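Local coordinates for protein ADP-dependent (S)-NAD(P)H-hydrate dehydratase (Streptococcus mutans, PDB 3BGK) that probably dehydrates the S form of hydrated NADH and NADPH at the expense of ADP, so that the damaged cofactors can be used again, at residues E121-A126 and F145-Q150; K155-I160 and G259-F264; P242-G247 and Y281-L286. One frame throughout, in Å; residues are numbered along the deposited sequence.

Contact 1. Residues E121-A126 and F145-Q150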
ATOM      1  N   GLU A 121     -28.724  -7.642   5.293  1.00 21.02           N
ATOM      2  CA  GLU A 121     -28.924  -7.435   3.858  1.00 20.69           C
ATOM      3  C   GLU A 121     -27.844  -8.146   3.050  1.00 20.45           C
ATOM      4  O   GLU A 121     -28.142  -8.805   2.054  1.00 20.76           O
ATOM      5  CB  GLU A 121     -28.925  -5.936   3.516  1.00 20.78           C
ATOM      6  CG  GLU A 121     -30.180  -5.179   3.947  1.00 21.12           C
ATOM      7  N   GLN A 122     -26.596  -8.025   3.498  1.00 19.93           N
ATOM      8  CA  GLN A 122     -25.462  -8.608   2.788  1.00 19.65           C
ATOM      9  C   GLN A 122     -25.427 -10.135   2.828  1.00 19.39           C
ATOM     10  O   GLN A 122     -24.949 -10.765   1.882  1.00 19.75           O
ATOM     11  CB  GLN A 122     -24.132  -8.016   3.284  1.00 19.50           C
ATOM     12  CG  GLN A 122     -23.891  -6.564   2.855  1.00 19.50           C
ATOM     13  CD  GLN A 122     -23.834  -6.374   1.339  1.00 20.08           C
ATOM     14  OE1 GLN A 122     -23.261  -7.194   0.614  1.00 21.56           O
ATOM     15  NE2 GLN A 122     -24.416  -5.282   0.859  1.00 18.17           N
ATOM     16  N   ILE A 123     -25.940 -10.726   3.905  1.00 19.03           N
ATOM     17  CA  ILE A 123     -26.053 -12.183   3.993  1.00 18.77           C
ATOM     18  C   ILE A 123     -26.995 -12.715   2.903  1.00 18.99           C
ATOM     19  O   ILE A 123     -26.643 -13.671   2.197  1.00 19.03           O
ATOM     20  CB  ILE A 123     -26.478 -12.662   5.407  1.00 18.69           C
ATOM     21  CG1 ILE A 123     -25.324 -12.487   6.401  1.00 18.38           C
ATOM     22  CG2 ILE A 123     -26.893 -14.133   5.387  1.00 18.55           C
ATOM     23  CD1 ILE A 123     -25.769 -12.300   7.844  1.00 18.34           C
ATOM     24  N   THR A 124     -28.160 -12.074   2.745  1.00 18.76           N
ATOM     25  CA  THR A 124     -29.146 -12.454   1.715  1.00 18.80           C
ATOM     26  C   THR A 124     -28.655 -12.250   0.277  1.00 18.37           C
ATOM     27  O   THR A 124     -29.147 -12.908  -0.642  1.00 18.74           O
ATOM     28  CB  THR A 124     -30.498 -11.690   1.853  1.00 18.92           C
ATOM     29  OG1 THR A 124     -30.360 -10.365   1.325  1.00 19.89           O
ATOM     30  CG2 THR A 124     -30.970 -11.621   3.307  1.00 19.22           C
ATOM     31  N   ALA A 125     -27.722 -11.321   0.080  1.00 17.84           N
ATOM     32  CA  ALA A 125     -27.135 -11.071  -1.243  1.00 17.20           C
ATOM     33  C   ALA A 125     -25.990 -12.046  -1.588  1.00 16.98           C
ATOM     34  O   ALA A 125     -25.614 -12.186  -2.752  1.00 16.80           O
ATOM     35  CB  ALA A 125     -26.659  -9.628  -1.343  1.00 16.91           C
ATOM     36  N   ALA A 126     -25.447 -12.717  -0.572  1.00 16.61           N
ATOM     37  CA  ALA A 126     -24.311 -13.626  -0.748  1.00 16.19           C
ATOM     38  C   ALA A 126     -24.728 -15.045  -1.138  1.00 15.96           C
ATOM     39  O   ALA A 126     -25.784 -15.526  -0.713  1.00 15.91           O
ATOM     40  CB  ALA A 126     -23.474 -13.659   0.528  1.00 16.00           C
ATOM     41  N   PHE A 145     -22.036 -13.921  15.176  1.00 25.19           N
ATOM     42  CA  PHE A 145     -22.213 -15.337  14.879  1.00 24.94           C
ATOM     43  C   PHE A 145     -23.700 -15.647  14.799  1.00 25.26           C
ATOM     44  O   PHE A 145     -24.164 -16.266  13.835  1.00 25.42           O
ATOM     45  CB  PHE A 145     -21.561 -16.220  15.943  1.00 24.71           C
ATOM     46  CG  PHE A 145     -21.626 -17.690  15.630  1.00 23.32           C
ATOM     47  CD1 PHE A 145     -20.576 -18.319  14.968  1.00 22.26           C
ATOM     48  CD2 PHE A 145     -22.736 -18.442  15.988  1.00 21.67           C
ATOM     49  CE1 PHE A 145     -20.635 -19.678  14.672  1.00 21.70           C
ATOM     50  CE2 PHE A 145     -22.805 -19.794  15.694  1.00 20.90           C
ATOM     51  CZ  PHE A 145     -21.754 -20.415  15.040  1.00 21.28           C
ATOM     52  N   ASP A 146     -24.437 -15.181  15.808  1.00 25.38           N
ATOM     53  CA  ASP A 146     -25.862 -15.463  15.940  1.00 25.55           C
ATOM     54  C   ASP A 146     -26.744 -14.756  14.910  1.00 25.40           C
ATOM     55  O   ASP A 146     -27.807 -15.270  14.562  1.00 25.32           O
ATOM     56  CB  ASP A 146     -26.337 -15.180  17.371  1.00 25.66           C
ATOM     57  CG  ASP A 146     -25.810 -16.199  18.376  1.00 25.80           C
ATOM     58  OD1 ASP A 146     -25.752 -17.408  18.054  1.00 25.93           O
ATOM     59  OD2 ASP A 146     -25.457 -15.787  19.498  1.00 26.45           O
ATOM     60  N   VAL A 147     -26.307 -13.594  14.426  1.00 25.42           N
ATOM     61  CA  VAL A 147     -27.005 -12.903  13.335  1.00 25.53           C
ATOM     62  C   VAL A 147     -26.906 -13.759  12.076  1.00 25.64           C
ATOM     63  O   VAL A 147     -27.924 -14.136  11.484  1.00 25.77           O
ATOM     64  CB  VAL A 147     -26.437 -11.477  13.064  1.00 25.54           C
ATOM     65  CG1 VAL A 147     -27.055 -10.867  11.805  1.00 25.38           C
ATOM     66  CG2 VAL A 147     -26.681 -10.570  14.253  1.00 25.53           C
ATOM     67  N   VAL A 148     -25.667 -14.079  11.703  1.00 25.70           N
ATOM     68  CA  VAL A 148     -25.360 -14.916  10.544  1.00 25.35           C
ATOM     69  C   VAL A 148     -26.109 -16.234  10.627  1.00 25.30           C
ATOM     70  O   VAL A 148     -26.809 -16.599   9.690  1.00 25.81           O
ATOM     71  CB  VAL A 148     -23.835 -15.171  10.434  1.00 25.31           C
ATOM     72  CG1 VAL A 148     -23.517 -16.198   9.343  1.00 25.21           C
ATOM     73  CG2 VAL A 148     -23.110 -13.867  10.191  1.00 24.87           C
ATOM     74  N   TRP A 149     -25.977 -16.926  11.756  1.00 25.03           N
ATOM     75  CA  TRP A 149     -26.609 -18.227  11.961  1.00 24.80           C
ATOM     76  C   TRP A 149     -28.125 -18.220  11.729  1.00 24.77           C
ATOM     77  O   TRP A 149     -28.680 -19.198  11.231  1.00 24.87           O
ATOM     78  CB  TRP A 149     -26.289 -18.759  13.362  1.00 24.78           C
ATOM     79  CG  TRP A 149     -26.460 -20.242  13.473  1.00 24.79           C
ATOM     80  CD1 TRP A 149     -27.510 -20.913  14.043  1.00 24.71           C
ATOM     81  CD2 TRP A 149     -25.567 -21.243  12.972  1.00 24.12           C
ATOM     82  NE1 TRP A 149     -27.316 -22.271  13.932  1.00 24.76           N
ATOM     83  CE2 TRP A 149     -26.133 -22.501  13.281  1.00 24.12           C
ATOM     84  CE3 TRP A 149     -24.340 -21.200  12.295  1.00 24.19           C
ATOM     85  CZ2 TRP A 149     -25.514 -23.706  12.940  1.00 24.27           C
ATOM     86  CZ3 TRP A 149     -23.722 -22.400  11.957  1.00 24.38           C
ATOM     87  CH2 TRP A 149     -24.315 -23.634  12.277  1.00 24.30           C
ATOM     88  N   GLN A 150     -28.791 -17.121  12.079  1.00 24.83           N
ATOM     89  CA  GLN A 150     -30.243 -16.999  11.872  1.00 24.95           C
ATOM     90  C   GLN A 150     -30.623 -16.490  10.472  1.00 24.62           C
ATOM     91  O   GLN A 150     -31.765 -16.652  10.032  1.00 24.65           O
ATOM     92  CB  GLN A 150     -30.882 -16.113  12.949  1.00 25.05           C
ATOM     93  CG  GLN A 150     -30.900 -16.743  14.347  1.00 26.05           C
TER
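In the helix that brings Ile123 against Val148, Glu121 O is held by two donors: Thr124 OG1 at 2.8 Å and Ala125 N at 3.2 Å. The hydroxyl thus bonds back to the carbonyl three residues earlier; it approaches at a C=O...donor angle of 134°, tilted 23° from the carbonyl plane.

The contact itself is purely apolar and small, 106 Å² in all. Ile123 points toward helix 139-151, and its CD1 does the touching, 3.8 Å from Val148 CA and 3.9 Å from Val148 CG2. With CG1 beside the backbone N (chi1 -72°), the branch carries CD1 onto the valine, and the two side chains cross at about a right angle. Val147 CG1 lies at the margin, 4.4 Å from Ile123 CD1.

On the sheet side of this pair, Ile123 also rests on Leu62, and Val148 on Ile64, Val129 and Met131, which places both helices on one face of the sheet. Strand 128-131 links them in sequence. Two neighbouring helices laid on parallel strands in this way are typical of an outer layer of the alpha/beta three-layer sandwich, here of the ribokinase-like kind that the Carb_kinase family shares.

Contact 2. Residues K155-I160 and G259-F264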
ATOM      1  N   LYS A 155     -29.890 -22.565   0.345  1.00 19.09           N
ATOM      2  CA  LYS A 155     -29.118 -22.579  -0.909  1.00 18.56           C
ATOM      3  C   LYS A 155     -27.684 -22.033  -0.764  1.00 17.98           C
ATOM      4  O   LYS A 155     -26.887 -22.106  -1.707  1.00 17.86           O
ATOM      5  CB  LYS A 155     -29.864 -21.807  -2.011  1.00 18.83           C
ATOM      6  N   GLN A 156     -27.369 -21.494   0.411  1.00 17.06           N
ATOM      7  CA  GLN A 156     -26.073 -20.873   0.666  1.00 16.20           C
ATOM      8  C   GLN A 156     -25.033 -21.862   1.187  1.00 15.70           C
ATOM      9  O   GLN A 156     -25.365 -22.787   1.925  1.00 15.69           O
ATOM     10  CB  GLN A 156     -26.225 -19.755   1.689  1.00 16.18           C
ATOM     11  CG  GLN A 156     -26.951 -18.525   1.205  1.00 15.99           C
ATOM     12  CD  GLN A 156     -26.975 -17.445   2.261  1.00 16.26           C
ATOM     13  OE1 GLN A 156     -27.159 -17.728   3.446  1.00 16.69           O
ATOM     14  NE2 GLN A 156     -26.778 -16.202   1.846  1.00 15.99           N
ATOM     15  N   THR A 157     -23.775 -21.647   0.805  1.00 14.88           N
ATOM     16  CA  THR A 157     -22.648 -22.394   1.361  1.00 14.18           C
ATOM     17  C   THR A 157     -22.043 -21.624   2.535  1.00 13.78           C
ATOM     18  O   THR A 157     -21.756 -20.426   2.433  1.00 13.70           O
ATOM     19  CB  THR A 157     -21.573 -22.673   0.291  1.00 14.26           C
ATOM     20  OG1 THR A 157     -22.194 -23.263  -0.858  1.00 14.58           O
ATOM     21  CG2 THR A 157     -20.501 -23.623   0.819  1.00 13.61           C
ATOM     22  N   LEU A 158     -21.866 -22.314   3.653  1.00 13.19           N
ATOM     23  CA  LEU A 158     -21.350 -21.686   4.861  1.00 12.73           C
ATOM     24  C   LEU A 158     -20.023 -22.310   5.260  1.00 12.61           C
ATOM     25  O   LEU A 158     -19.942 -23.520   5.511  1.00 12.67           O
ATOM     26  CB  LEU A 158     -22.365 -21.789   6.008  1.00 12.59           C
ATOM     27  CG  LEU A 158     -21.965 -21.245   7.386  1.00 12.72           C
ATOM     28  CD1 LEU A 158     -21.824 -19.720   7.381  1.00 12.05           C
ATOM     29  CD2 LEU A 158     -22.966 -21.696   8.452  1.00 12.56           C
ATOM     30  N   ILE A 159     -18.989 -21.473   5.299  1.00 12.26           N
ATOM     31  CA  ILE A 159     -17.667 -21.887   5.744  1.00 11.86           C
ATOM     32  C   ILE A 159     -17.412 -21.311   7.129  1.00 12.22           C
ATOM     33  O   ILE A 159     -17.492 -20.095   7.345  1.00 12.13           O
ATOM     34  CB  ILE A 159     -16.544 -21.471   4.761  1.00 11.55           C
ATOM     35  CG1 ILE A 159     -16.934 -21.820   3.320  1.00 10.95           C
ATOM     36  CG2 ILE A 159     -15.234 -22.154   5.132  1.00 10.71           C
ATOM     37  CD1 ILE A 159     -16.179 -21.031   2.274  1.00  8.50           C
ATOM     38  N   ILE A 160     -17.117 -22.206   8.064  1.00 12.64           N
ATOM     39  CA  ILE A 160     -16.869 -21.840   9.445  1.00 13.22           C
ATOM     40  C   ILE A 160     -15.389 -22.070   9.728  1.00 13.50           C
ATOM     41  O   ILE A 160     -14.898 -23.199   9.669  1.00 13.34           O
ATOM     42  CB  ILE A 160     -17.766 -22.654  10.408  1.00 13.36           C
ATOM     43  CG1 ILE A 160     -19.248 -22.462  10.044  1.00 13.47           C
ATOM     44  CG2 ILE A 160     -17.503 -22.252  11.858  1.00 13.17           C
ATOM     45  CD1 ILE A 160     -20.181 -23.508  10.632  1.00 14.41           C
ATOM     46  N   GLY A 259     -13.472 -18.861  -2.669  1.00 10.33           N
ATOM     47  CA  GLY A 259     -13.473 -18.407  -4.052  1.00 10.96           C
ATOM     48  C   GLY A 259     -13.790 -19.541  -5.014  1.00 11.65           C
ATOM     49  O   GLY A 259     -14.491 -19.341  -6.024  1.00 11.90           O
ATOM     50  N   PHE A 260     -13.280 -20.734  -4.701  1.00 11.64           N
ATOM     51  CA  PHE A 260     -13.545 -21.913  -5.517  1.00 11.67           C
ATOM     52  C   PHE A 260     -15.025 -22.286  -5.497  1.00 12.29           C
ATOM     53  O   PHE A 260     -15.642 -22.422  -6.559  1.00 12.30           O
ATOM     54  CB  PHE A 260     -12.667 -23.092  -5.083  1.00 11.33           C
ATOM     55  CG  PHE A 260     -11.327 -23.150  -5.778  1.00 10.23           C
ATOM     56  CD1 PHE A 260     -10.440 -22.073  -5.720  1.00  9.65           C
ATOM     57  CD2 PHE A 260     -10.944 -24.292  -6.472  1.00  9.27           C
ATOM     58  CE1 PHE A 260      -9.200 -22.127  -6.354  1.00 10.03           C
ATOM     59  CE2 PHE A 260      -9.704 -24.366  -7.112  1.00  9.58           C
ATOM     60  CZ  PHE A 260      -8.826 -23.280  -7.050  1.00 10.31           C
ATOM     61  N   VAL A 261     -15.595 -22.417  -4.295  1.00 12.89           N
ATOM     62  CA  VAL A 261     -16.985 -22.859  -4.135  1.00 13.62           C
ATOM     63  C   VAL A 261     -17.982 -21.853  -4.719  1.00 14.02           C
ATOM     64  O   VAL A 261     -19.087 -22.226  -5.126  1.00 14.15           O
ATOM     65  CB  VAL A 261     -17.353 -23.217  -2.661  1.00 13.71           C
ATOM     66  CG1 VAL A 261     -16.475 -24.347  -2.142  1.00 13.81           C
ATOM     67  CG2 VAL A 261     -17.255 -22.002  -1.750  1.00 14.30           C
ATOM     68  N   ALA A 262     -17.566 -20.590  -4.779  1.00 14.44           N
ATOM     69  CA  ALA A 262     -18.366 -19.513  -5.364  1.00 14.75           C
ATOM     70  C   ALA A 262     -18.596 -19.675  -6.870  1.00 15.06           C
ATOM     71  O   ALA A 262     -19.653 -19.318  -7.374  1.00 15.09           O
ATOM     72  CB  ALA A 262     -17.723 -18.163  -5.068  1.00 14.46           C
ATOM     73  N   GLN A 263     -17.611 -20.225  -7.576  1.00 15.80           N
ATOM     74  CA  GLN A 263     -17.633 -20.280  -9.041  1.00 16.32           C
ATOM     75  C   GLN A 263     -17.759 -21.687  -9.634  1.00 16.73           C
ATOM     76  O   GLN A 263     -18.240 -21.830 -10.759  1.00 16.86           O
ATOM     77  CB  GLN A 263     -16.395 -19.572  -9.626  1.00 16.50           C
ATOM     78  CG  GLN A 263     -15.060 -20.203  -9.216  1.00 16.54           C
ATOM     79  CD  GLN A 263     -13.882 -19.254  -9.322  1.00 16.48           C
ATOM     80  OE1 GLN A 263     -13.428 -18.915 -10.412  1.00 16.69           O
ATOM     81  NE2 GLN A 263     -13.360 -18.844  -8.179  1.00 16.62           N
ATOM     82  N   PHE A 264     -17.312 -22.712  -8.905  1.00 17.24           N
ATOM     83  CA  PHE A 264     -17.384 -24.097  -9.405  1.00 17.75           C
ATOM     84  C   PHE A 264     -18.467 -24.889  -8.664  1.00 18.71           C
ATOM     85  O   PHE A 264     -18.300 -25.230  -7.490  1.00 18.52           O
ATOM     86  CB  PHE A 264     -16.030 -24.812  -9.292  1.00 17.32           C
ATOM     87  CG  PHE A 264     -14.881 -24.059  -9.903  1.00 16.50           C
ATOM     88  CD1 PHE A 264     -14.816 -23.839 -11.274  1.00 15.24           C
ATOM     89  CD2 PHE A 264     -13.842 -23.585  -9.100  1.00 15.97           C
ATOM     90  CE1 PHE A 264     -13.740 -23.143 -11.840  1.00 14.62           C
ATOM     91  CE2 PHE A 264     -12.754 -22.887  -9.656  1.00 14.67           C
ATOM     92  CZ  PHE A 264     -12.707 -22.669 -11.026  1.00 14.57           C
TER
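Val261 of helix 249-263 sets one methyl against two side chains of strand 157-161, a helix-on-sheet contact inside the alpha/beta three-layer sandwich. Thr157 and Ile159, two positions apart on the strand, both point toward the helix, as strand alternation requires. Their ends meet the same atom: Val261 CG2 lies 4.4 Å from Thr157 CG2 and 4.3 Å from Ile159 CD1. The CB-CG2 bond of Val261 points about 40° off Ile159 CD1 but roughly square to the direction of Thr157 CG2, so the methyl heads for the isoleucine and the threonine meets its flank.

The torsions of the two strand residues bring their ends to it. In Thr157, chi1 of -51° sets CG2 anti to the backbone N and presents the methyl to the valine, while OG1 stands farther off, 5.2 Å from Val261 CG2. Ile159 reaches across through its longer branch, CD1 extended beyond CG1 at chi2 159°. The other valine methyl is set back, with Val261 CG1 5.0 Å from Thr157 CG2. The separations and the 93 Å² of shared surface indicate a light apolar contact, although all three residues are buried.

Val261 also touches Val128 and Ile182, on the strands flanking 157-161, so it spans three neighbouring strands. Ile159 comes within about 8 Å, side chain to side chain, of Lys222, a predicted AMP-binding residue.

Farther along the segment 259-264, Phe264 and Gln263 pack on Tyr291 of a neighbouring subunit. Phe264 CE2 stands 3.9 Å above one face of the Phe260 ring, displaced toward its rim. The backbone there is tied by a shared acceptor: Phe260 O takes both Phe264 N, at 2.9 Å, and Gln263 N.

Contact 3. Residues P242-G247 and Y281-L286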
ATOM      1  N   PRO A 242       7.460 -27.066   4.839  1.00 15.15           N
ATOM      2  CA  PRO A 242       7.702 -26.299   6.067  1.00 14.85           C
ATOM      3  C   PRO A 242       7.754 -24.788   5.852  1.00 14.55           C
ATOM      4  O   PRO A 242       7.599 -24.029   6.806  1.00 14.78           O
ATOM      5  CB  PRO A 242       9.063 -26.820   6.541  1.00 14.85           C
ATOM      6  CG  PRO A 242       9.731 -27.303   5.310  1.00 14.91           C
ATOM      7  CD  PRO A 242       8.641 -27.852   4.440  1.00 14.94           C
ATOM      8  N   TYR A 243       7.968 -24.369   4.610  1.00 14.37           N
ATOM      9  CA  TYR A 243       7.955 -22.955   4.216  1.00 14.24           C
ATOM     10  C   TYR A 243       6.549 -22.341   4.342  1.00 14.08           C
ATOM     11  O   TYR A 243       6.366 -21.125   4.199  1.00 13.87           O
ATOM     12  CB  TYR A 243       8.482 -22.814   2.779  1.00 14.08           C
ATOM     13  CG  TYR A 243       8.048 -23.952   1.879  1.00 14.15           C
ATOM     14  CD1 TYR A 243       8.873 -25.065   1.684  1.00 14.39           C
ATOM     15  CD2 TYR A 243       6.804 -23.932   1.247  1.00 13.80           C
ATOM     16  CE1 TYR A 243       8.477 -26.122   0.872  1.00 13.25           C
ATOM     17  CE2 TYR A 243       6.398 -24.982   0.437  1.00 13.78           C
ATOM     18  CZ  TYR A 243       7.241 -26.072   0.254  1.00 14.30           C
ATOM     19  OH  TYR A 243       6.847 -27.112  -0.555  1.00 14.90           O
ATOM     20  N   GLN A 244       5.566 -23.194   4.610  1.00 13.83           N
ATOM     21  CA  GLN A 244       4.191 -22.761   4.800  1.00 13.81           C
ATOM     22  C   GLN A 244       3.858 -22.484   6.259  1.00 13.68           C
ATOM     23  O   GLN A 244       2.781 -21.958   6.563  1.00 13.84           O
ATOM     24  CB  GLN A 244       3.233 -23.812   4.256  1.00 13.84           C
ATOM     25  CG  GLN A 244       2.989 -23.703   2.771  1.00 14.47           C
ATOM     26  CD  GLN A 244       2.085 -24.793   2.265  1.00 15.03           C
ATOM     27  OE1 GLN A 244       0.903 -24.561   2.001  1.00 15.82           O
ATOM     28  NE2 GLN A 244       2.624 -25.998   2.143  1.00 14.70           N
ATOM     29  N   ALA A 245       4.772 -22.841   7.159  1.00 13.22           N
ATOM     30  CA  ALA A 245       4.521 -22.721   8.595  1.00 12.90           C
ATOM     31  C   ALA A 245       4.699 -21.280   9.078  1.00 12.59           C
ATOM     32  O   ALA A 245       5.558 -20.986   9.923  1.00 12.39           O
ATOM     33  CB  ALA A 245       5.415 -23.675   9.368  1.00 12.94           C
ATOM     34  N   THR A 246       3.875 -20.389   8.530  1.00 12.12           N
ATOM     35  CA  THR A 246       3.965 -18.959   8.810  1.00 11.86           C
ATOM     36  C   THR A 246       2.576 -18.365   9.006  1.00 11.63           C
ATOM     37  O   THR A 246       1.597 -18.856   8.434  1.00 11.72           O
ATOM     38  CB  THR A 246       4.761 -18.203   7.706  1.00 11.84           C
ATOM     39  OG1 THR A 246       4.893 -16.823   8.059  1.00 11.95           O
ATOM     40  CG2 THR A 246       4.080 -18.306   6.352  1.00 11.62           C
ATOM     41  N   GLY A 247       2.501 -17.323   9.833  1.00 11.33           N
ATOM     42  CA  GLY A 247       1.226 -16.718  10.224  1.00 11.11           C
ATOM     43  C   GLY A 247       0.414 -16.253   9.031  1.00 10.86           C
ATOM     44  O   GLY A 247       0.955 -15.613   8.131  1.00 10.99           O
ATOM     45  N   TYR A 281       0.212 -26.313  -3.657  1.00 12.33           N
ATOM     46  CA  TYR A 281       0.917 -26.436  -4.931  1.00 12.47           C
ATOM     47  C   TYR A 281       1.635 -25.142  -5.292  1.00 12.51           C
ATOM     48  O   TYR A 281       2.776 -25.176  -5.752  1.00 12.64           O
ATOM     49  CB  TYR A 281      -0.059 -26.841  -6.038  1.00 12.72           C
ATOM     50  CG  TYR A 281       0.509 -26.827  -7.436  1.00 12.62           C
ATOM     51  CD1 TYR A 281       1.178 -27.933  -7.947  1.00 13.40           C
ATOM     52  CD2 TYR A 281       0.352 -25.716  -8.259  1.00 12.88           C
ATOM     53  CE1 TYR A 281       1.696 -27.927  -9.240  1.00 13.36           C
ATOM     54  CE2 TYR A 281       0.862 -25.700  -9.542  1.00 12.60           C
ATOM     55  CZ  TYR A 281       1.531 -26.809 -10.028  1.00 12.92           C
ATOM     56  OH  TYR A 281       2.034 -26.796 -11.315  1.00 13.51           O
ATOM     57  N   ILE A 282       0.965 -24.009  -5.082  1.00 12.65           N
ATOM     58  CA  ILE A 282       1.567 -22.695  -5.327  1.00 12.74           C
ATOM     59  C   ILE A 282       2.736 -22.456  -4.358  1.00 13.08           C
ATOM     60  O   ILE A 282       3.818 -22.017  -4.767  1.00 13.18           O
ATOM     61  CB  ILE A 282       0.510 -21.553  -5.267  1.00 12.49           C
ATOM     62  CG1 ILE A 282      -0.441 -21.654  -6.467  1.00 11.94           C
ATOM     63  CG2 ILE A 282       1.184 -20.185  -5.232  1.00 11.83           C
ATOM     64  CD1 ILE A 282      -1.764 -20.907  -6.302  1.00 10.56           C
ATOM     65  N   ALA A 283       2.515 -22.782  -3.085  1.00 13.46           N
ATOM     66  CA  ALA A 283       3.539 -22.670  -2.052  1.00 14.00           C
ATOM     67  C   ALA A 283       4.778 -23.485  -2.420  1.00 14.58           C
ATOM     68  O   ALA A 283       5.908 -23.019  -2.226  1.00 14.42           O
ATOM     69  CB  ALA A 283       2.987 -23.101  -0.695  1.00 13.60           C
ATOM     70  N   ASP A 284       4.554 -24.688  -2.966  1.00 15.40           N
ATOM     71  CA  ASP A 284       5.638 -25.540  -3.475  1.00 16.17           C
ATOM     72  C   ASP A 284       6.424 -24.872  -4.591  1.00 16.04           C
ATOM     73  O   ASP A 284       7.649 -24.948  -4.604  1.00 16.36           O
ATOM     74  CB  ASP A 284       5.121 -26.912  -3.940  1.00 16.66           C
ATOM     75  CG  ASP A 284       5.035 -27.927  -2.802  1.00 18.59           C
ATOM     76  OD1 ASP A 284       4.752 -27.520  -1.651  1.00 21.01           O
ATOM     77  OD2 ASP A 284       5.252 -29.135  -3.048  1.00 20.17           O
ATOM     78  N   GLN A 285       5.731 -24.221  -5.520  1.00 16.10           N
ATOM     79  CA  GLN A 285       6.406 -23.492  -6.603  1.00 16.45           C
ATOM     80  C   GLN A 285       7.222 -22.310  -6.099  1.00 16.47           C
ATOM     81  O   GLN A 285       8.362 -22.113  -6.528  1.00 16.45           O
ATOM     82  CB  GLN A 285       5.407 -23.003  -7.642  1.00 16.47           C
ATOM     83  CG  GLN A 285       5.124 -24.010  -8.726  1.00 17.55           C
ATOM     84  CD  GLN A 285       4.089 -23.525  -9.709  1.00 19.10           C
ATOM     85  OE1 GLN A 285       3.755 -22.334  -9.766  1.00 19.86           O
ATOM     86  NE2 GLN A 285       3.569 -24.448 -10.500  1.00 20.37           N
ATOM     87  N   LEU A 286       6.636 -21.538  -5.183  1.00 16.32           N
ATOM     88  CA  LEU A 286       7.300 -20.375  -4.598  1.00 16.34           C
ATOM     89  C   LEU A 286       8.473 -20.737  -3.676  1.00 16.46           C
ATOM     90  O   LEU A 286       9.352 -19.900  -3.431  1.00 16.62           O
ATOM     91  CB  LEU A 286       6.289 -19.480  -3.854  1.00 16.10           C
ATOM     92  CG  LEU A 286       5.309 -18.668  -4.707  1.00 15.38           C
ATOM     93  CD1 LEU A 286       4.269 -17.980  -3.846  1.00 14.01           C
ATOM     94  CD2 LEU A 286       6.047 -17.654  -5.585  1.00 14.69           C
TER
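Tyr243 and Gln244, in a short 3-10 turn, lean on Ala283 and Asp284 of helix 268-287; in this ribokinase-like fold the turn belongs to the loop leading into helix 249-263, near the predicted AMP site. The close-packed part centres on Ala283, the one buried residue of the four that touch. Its CB points toward the loop and meets Gln244 CG at 3.5 Å, and Tyr243 CE2 comes to 4.1 Å from the same methyl. The glutamine is placed by CG beside the backbone N (chi1 -84°) and an extended chain. Tyr243 CE2 also lies 3.3 Å from Ala283 O, which approaches the ring obliquely. Ala283 also touches Ile298 of helix 295-310.

Outward from this buried alanine, whose three partners are all partly exposed, the contact turns polar. There Tyr243 OH donates to Asp284 OD1, which sits in the ring plane at the hydroxyl edge, with ring and carboxylate planes 72° apart. The modelled separation of these two oxygens, 2.4 Å, is suspiciously short, so the length is a doubtful measure of strength. Gly240 N is a second donor to OD1, which gives the carboxylate another tie to the chain just before the turn.

Away from the helix, the loop faces a neighbouring subunit, whose Arg49 bonds Pro242 O and whose Phe58 packs on Ala245. That alanine centres an inverse gamma turn, spanned by a weak bond from Thr246 N to Gln244 O of 2.7 Å.

How the contacts relate
Contact 2 lies nearest the middle of the chain, its centre about 9 Å from the chain's centre against about 17 Å for the other two. Contacts 1 and 2 are both buried and wholly apolar, and they share the central sheet: Trp149 packs on Leu158 and Ile160 from one face, while Thr157 and Ile159 meet their helix from the other. Gln156 NE2 probably hydrogen-bonds Ala126 O and so joins the two directly. Contact 3, partly buried and across the chain's centre from contact 1, mixes methyl packing with a phenol-carboxylate bond. Consecutive helices 249-263 and 268-287 link contacts 2 and 3, and both border other subunits, whereas contact 1 touches none.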